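Long-range contacts in vacuolar protein sorting-associated protein 29 (Entamoeba histolytica, PDB 5XCJ), which probably serves in retromer-mediated protein transport, as a metal-binding subunit built on the metallophosphatase fold: residues 115-120 with 132-137; 146-151 with 165-170. The protein carries 1 engineered substitution. All blocks are in the same frame, centred on the assembly; numbering follows the deposited sequence.

Contact 1 of 2, residues 115-120 with 132-137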
loop_
_atom_site.group_PDB
_atom_site.type_symbol
_atom_site.label_atom_id
_atom_site.label_comp_id
_atom_site.label_asym_id
_atom_site.label_seq_id
_atom_site.Cartn_x
_atom_site.Cartn_y
_atom_site.Cartn_z
ATOM N N HIS A 115 -5.718 -1.729 -5.519
ATOM C CA HIS A 115 -6.605 -2.047 -6.642
ATOM C C HIS A 115 -6.224 -1.511 -8.024
ATOM O O HIS A 115 -6.224 -2.243 -9.000
ATOM C CB HIS A 115 -8.050 -1.679 -6.314
ATOM C CG HIS A 115 -9.031 -2.139 -7.343
ATOM N ND1 HIS A 115 -9.568 -3.405 -7.344
ATOM C CD2 HIS A 115 -9.557 -1.505 -8.416
ATOM C CE1 HIS A 115 -10.389 -3.533 -8.370
ATOM N NE2 HIS A 115 -10.404 -2.393 -9.033
ATOM N N THR A 116 -5.960 -0.216 -8.092
ATOM C CA THR A 116 -5.635 0.462 -9.336
ATOM C C THR A 116 -4.340 0.018 -10.006
ATOM O O THR A 116 -4.163 0.229 -11.198
ATOM C CB THR A 116 -5.588 1.991 -9.140
ATOM O OG1 THR A 116 -4.462 2.333 -8.330
ATOM C CG2 THR A 116 -6.853 2.471 -8.468
ATOM N N HIS A 117 -3.413 -0.494 -9.201
ATOM C CA HIS A 117 -2.080 -0.913 -9.644
ATOM C C HIS A 117 -1.228 0.269 -10.118
ATOM O O HIS A 117 -0.302 0.111 -10.905
ATOM C CB HIS A 117 -2.135 -2.032 -10.685
ATOM C CG HIS A 117 -2.514 -3.362 -10.111
ATOM N ND1 HIS A 117 -2.049 -4.554 -10.616
ATOM C CD2 HIS A 117 -3.321 -3.685 -9.073
ATOM C CE1 HIS A 117 -2.552 -5.553 -9.915
ATOM N NE2 HIS A 117 -3.329 -5.053 -8.972
ATOM N N LYS A 118 -1.559 1.455 -9.626
ATOM C CA LYS A 118 -0.813 2.656 -9.947
ATOM C C LYS A 118 -0.532 3.402 -8.653
ATOM O O LYS A 118 -1.447 3.786 -7.936
ATOM C CB LYS A 118 -1.565 3.556 -10.919
ATOM C CG LYS A 118 -0.707 4.678 -11.474
ATOM C CD LYS A 118 0.741 4.235 -11.611
ATOM C CE LYS A 118 1.392 4.795 -12.863
ATOM N NZ LYS A 118 2.026 3.733 -13.688
ATOM N N LEU A 119 0.744 3.586 -8.346
ATOM C CA LEU A 119 1.114 4.277 -7.131
ATOM C C LEU A 119 0.712 5.736 -7.242
ATOM O O LEU A 119 0.931 6.365 -8.264
ATOM C CB LEU A 119 2.621 4.175 -6.896
ATOM C CG LEU A 119 3.194 4.922 -5.698
ATOM C CD1 LEU A 119 4.445 4.228 -5.195
ATOM C CD2 LEU A 119 3.490 6.368 -6.041
ATOM N N GLU A 120 0.072 6.253 -6.204
ATOM C CA GLU A 120 -0.317 7.655 -6.199
ATOM C C GLU A 120 -0.345 8.243 -4.798
ATOM O O GLU A 120 -0.774 7.593 -3.851
ATOM C CB GLU A 120 -1.687 7.828 -6.862
ATOM C CG GLU A 120 -2.099 9.270 -7.088
ATOM C CD GLU A 120 -3.490 9.397 -7.673
ATOM O OE1 GLU A 120 -3.617 9.497 -8.909
ATOM O OE2 GLU A 120 -4.458 9.380 -6.890
ATOM N N PRO A 132 0.094 2.522 -2.880
ATOM C CA PRO A 132 1.482 2.138 -3.160
ATOM C C PRO A 132 1.683 1.422 -4.500
ATOM O O PRO A 132 2.818 1.124 -4.859
ATOM C CB PRO A 132 1.826 1.197 -2.002
ATOM C CG PRO A 132 0.522 0.611 -1.600
ATOM C CD PRO A 132 -0.547 1.619 -1.910
ATOM N N GLY A 133 0.597 1.165 -5.220
ATOM C CA GLY A 133 0.682 0.454 -6.481
ATOM C C GLY A 133 0.893 -1.034 -6.240
ATOM O O GLY A 133 0.685 -1.529 -5.141
ATOM N N SER A 134 1.309 -1.751 -7.270
ATOM C CA SER A 134 1.547 -3.172 -7.118
ATOM C C SER A 134 3.034 -3.378 -6.895
ATOM O O SER A 134 3.859 -2.914 -7.675
ATOM C CB SER A 134 1.086 -3.944 -8.351
ATOM O OG SER A 134 1.548 -5.276 -8.307
ATOM N N ALA A 135 3.361 -4.124 -5.851
ATOM C CA ALA A 135 4.744 -4.394 -5.477
ATOM C C ALA A 135 5.496 -5.123 -6.573
ATOM O O ALA A 135 6.683 -4.915 -6.764
ATOM C CB ALA A 135 4.800 -5.193 -4.186
ATOM N N THR A 136 4.797 -6.005 -7.269
ATOM C CA THR A 136 5.390 -6.788 -8.338
ATOM C C THR A 136 5.096 -6.247 -9.728
ATOM O O THR A 136 5.528 -6.816 -10.719
ATOM C CB THR A 136 4.868 -8.226 -8.272
ATOM O OG1 THR A 136 3.445 -8.210 -8.407
ATOM C CG2 THR A 136 5.234 -8.853 -6.945
ATOM N N GLY A 137 4.401 -5.119 -9.806
ATOM C CA GLY A 137 4.019 -4.574 -11.096
ATOM C C GLY A 137 3.129 -5.554 -11.849
ATOM O O GLY A 137 3.246 -5.732 -13.048
HETATM O O HOH W 1 2.075 -0.857 -9.539
#
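His-117 meets Ser-134 over a ring face: Ser-134 CB stands 3.9 Å from His-117 ND1, displaced from the ring centre toward the rim, a CH-pi contact with the centroid 4.1 Å away. The imidazole gets there because CG lies anti to its own carbonyl carbon (chi1 -73°), and its ND1 is held by a hydrogen bond to the Ala-138 carbonyl. Ser-134 turns OG elsewhere, to the carbonyl of Asp-8 and the backbone N of Ala-138, which leaves its CB against the ring. A water lies between the two backbones beside this pair, 2.9 Å from His-117 O, and accepts the N-H of Ser-134. Segment 115-120 supplies zinc ligands of the calcineurin-like phosphoesterase fold: His-115 binds the first zinc with Asn-39, His-117 the second, and Asp-8 both; the engineered Ala-62 replaces a further ligand of the first, and no zinc is modelled. Segment 132-137 supports them as second shell, through Ser-134. Lys-118 N then donates to Thr-116 OG1, an ST turn. From there the backbone runs close over Gly-133, whose CA lies 3.6 Å from Leu-119 N and whose positive phi of 76° is one glycine adopts easily. Leu-119 then lays CB, CG and CD1 along the Pro-132 carbonyl, CD1 coming to 3.5 Å from Pro-132 O, while its side chain also touches Ser-149 and Met-151 of strand 149-156.

Contact 2 of 2, residues 146-151 with 165-170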
loop_
_atom_site.group_PDB
_atom_site.type_symbol
_atom_site.label_atom_id
_atom_site.label_comp_id
_atom_site.label_asym_id
_atom_site.label_seq_id
_atom_site.Cartn_x
_atom_site.Cartn_y
_atom_site.Cartn_z
ATOM N N PRO A 146 1.858 -1.414 -15.848
ATOM C CA PRO A 146 2.140 -1.272 -14.420
ATOM C C PRO A 146 3.613 -1.512 -14.126
ATOM O O PRO A 146 4.235 -2.323 -14.790
ATOM C CB PRO A 146 1.294 -2.371 -13.780
ATOM C CG PRO A 146 1.097 -3.382 -14.851
ATOM C CD PRO A 146 1.107 -2.643 -16.153
ATOM N N VAL A 147 4.153 -0.814 -13.139
ATOM C CA VAL A 147 5.548 -0.973 -12.746
ATOM C C VAL A 147 5.599 -1.301 -11.262
ATOM O O VAL A 147 4.764 -0.831 -10.500
ATOM C CB VAL A 147 6.376 0.299 -12.999
ATOM C CG1 VAL A 147 6.558 0.529 -14.488
ATOM C CG2 VAL A 147 5.740 1.502 -12.316
ATOM N N PRO A 148 6.583 -2.087 -10.840
ATOM C CA PRO A 148 6.660 -2.449 -9.425
ATOM C C PRO A 148 6.800 -1.184 -8.596
ATOM O O PRO A 148 7.591 -0.315 -8.936
ATOM C CB PRO A 148 7.932 -3.289 -9.344
ATOM C CG PRO A 148 8.054 -3.885 -10.700
ATOM C CD PRO A 148 7.552 -2.845 -11.650
ATOM N N SER A 149 6.003 -1.084 -7.545
ATOM C CA SER A 149 6.014 0.081 -6.689
ATOM C C SER A 149 5.661 -0.211 -5.244
ATOM O O SER A 149 5.000 -1.190 -4.940
ATOM C CB SER A 149 5.020 1.105 -7.230
ATOM O OG SER A 149 5.520 1.694 -8.409
ATOM N N PHE A 150 6.135 0.662 -4.362
ATOM C CA PHE A 150 5.833 0.618 -2.936
ATOM C C PHE A 150 6.101 1.980 -2.294
ATOM O O PHE A 150 6.706 2.853 -2.905
ATOM C CB PHE A 150 6.526 -0.529 -2.200
ATOM C CG PHE A 150 7.985 -0.308 -1.960
ATOM C CD1 PHE A 150 8.412 0.405 -0.861
ATOM C CD2 PHE A 150 8.924 -0.822 -2.830
ATOM C CE1 PHE A 150 9.754 0.605 -0.636
ATOM C CE2 PHE A 150 10.266 -0.622 -2.612
ATOM C CZ PHE A 150 10.679 0.093 -1.513
ATOM N N MET A 151 5.632 2.150 -1.069
ATOM C CA MET A 151 5.811 3.400 -0.348
ATOM C C MET A 151 6.384 3.180 1.038
ATOM O O MET A 151 6.133 2.164 1.669
ATOM C CB MET A 151 4.470 4.098 -0.158
ATOM C CG MET A 151 3.883 4.798 -1.362
ATOM S SD MET A 151 2.320 5.559 -0.872
ATOM C CE MET A 151 1.864 6.409 -2.377
ATOM N N TYR A 165 8.623 4.607 -4.067
ATOM C CA TYR A 165 9.596 3.791 -4.783
ATOM C C TYR A 165 8.967 3.066 -5.964
ATOM O O TYR A 165 7.937 2.423 -5.816
ATOM C CB TYR A 165 10.253 2.760 -3.855
ATOM C CG TYR A 165 11.188 3.355 -2.830
ATOM C CD1 TYR A 165 12.526 3.575 -3.119
ATOM C CD2 TYR A 165 10.729 3.713 -1.575
ATOM C CE1 TYR A 165 13.378 4.128 -2.187
ATOM C CE2 TYR A 165 11.571 4.261 -0.636
ATOM C CZ TYR A 165 12.894 4.473 -0.947
ATOM O OH TYR A 165 13.733 5.021 -0.011
ATOM N N THR A 166 9.585 3.204 -7.132
ATOM C CA THR A 166 9.125 2.541 -8.343
ATOM C C THR A 166 10.300 1.945 -9.114
ATOM O O THR A 166 11.414 2.441 -9.037
ATOM C CB THR A 166 8.347 3.491 -9.268
ATOM O OG1 THR A 166 9.179 4.586 -9.657
ATOM C CG2 THR A 166 7.104 4.014 -8.571
ATOM N N LEU A 167 10.044 0.867 -9.844
ATOM C CA LEU A 167 11.081 0.251 -10.652
ATOM C C LEU A 167 10.720 0.522 -12.102
ATOM O O LEU A 167 9.791 -0.067 -12.637
ATOM C CB LEU A 167 11.129 -1.253 -10.390
ATOM C CG LEU A 167 12.104 -2.119 -11.187
ATOM C CD1 LEU A 167 13.547 -1.725 -10.905
ATOM C CD2 LEU A 167 11.877 -3.587 -10.906
ATOM N N VAL A 168 11.439 1.446 -12.726
ATOM C CA VAL A 168 11.176 1.801 -14.109
ATOM C C VAL A 168 12.376 1.561 -15.012
ATOM O O VAL A 168 13.474 2.020 -14.732
ATOM C CB VAL A 168 10.766 3.271 -14.247
ATOM C CG1 VAL A 168 10.454 3.592 -15.699
ATOM C CG2 VAL A 168 9.592 3.582 -13.339
ATOM N N ASP A 169 12.145 0.789 -16.067
ATOM C CA ASP A 169 13.157 0.473 -17.067
ATOM C C ASP A 169 14.394 -0.176 -16.468
ATOM O O ASP A 169 15.495 0.070 -16.917
ATOM C CB ASP A 169 13.544 1.729 -17.851
ATOM C CG ASP A 169 12.366 2.335 -18.590
ATOM O OD1 ASP A 169 11.380 1.610 -18.817
ATOM O OD2 ASP A 169 12.425 3.529 -18.939
ATOM N N GLY A 170 14.204 -0.984 -15.434
ATOM C CA GLY A 170 15.301 -1.692 -14.803
ATOM C C GLY A 170 16.102 -0.863 -13.824
ATOM O O GLY A 170 17.103 -1.319 -13.284
#
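Phe-150 carries CG between its backbone N and carbonyl carbon (chi1 75°), whereas Tyr-165 sets CG anti to its carbonyl carbon (chi1 -70°), and these two torsions bring the side chains together on one face of the sheet. Tyr-165 CB sits over the Phe-150 ring, 3.7 Å from its centroid, in a CH-pi contact. The ring planes are within 16° of parallel but offset, so the near rims meet, Phe-150 CE1 to Tyr-165 CD2 at 3.4 Å. Beneath them the backbones exchange two bonds: Phe-150 N gives to Tyr-165 O, and Tyr-165 N returns one to Phe-150 O at 2.8 Å. Farther along, Leu-167 N donates to Pro-148 O at 2.9 Å, and the pyrrolidine CG of Pro-148 lies against Leu-167 CD2 at 3.8 Å. Val-147 brings CB to 3.5 Å from Leu-167 O. Phe-22 of helix 20-28 packs edge-to-face with Phe-150 and also touches Pro-148 and Leu-167, so the helix lies against this side of the strands. Ser-149 and Thr-166 form the non-hydrogen-bonded pair next to the hydrogen-bonded Phe-150 and Tyr-165, the alternation of an antiparallel ladder, here within the hairpin of strands 149-156 and 159-168 in the six-stranded sheet of the metallophosphatase fold.

Contact 1 is the more buried of the two and carries part of the metal site, whereas contact 2 is partly exposed and sits farther from the centre of the chain. Loop meets loop in contact 1, through a histidine face, a bridging water and a close glycine; contact 2 pairs strands by direct backbone bonds, with aromatic and aliphatic packing. They follow one another along the chain and adjoin at Ser-149, whose backbone N lies 2.8 Å from Ser-134 O, a probable hydrogen bond. Packing continues across the join, with Ala-135 O against Pro-148 CB. Loop 132-137, which supports the zinc-ligand loop, thus abuts the start of strand 149-156.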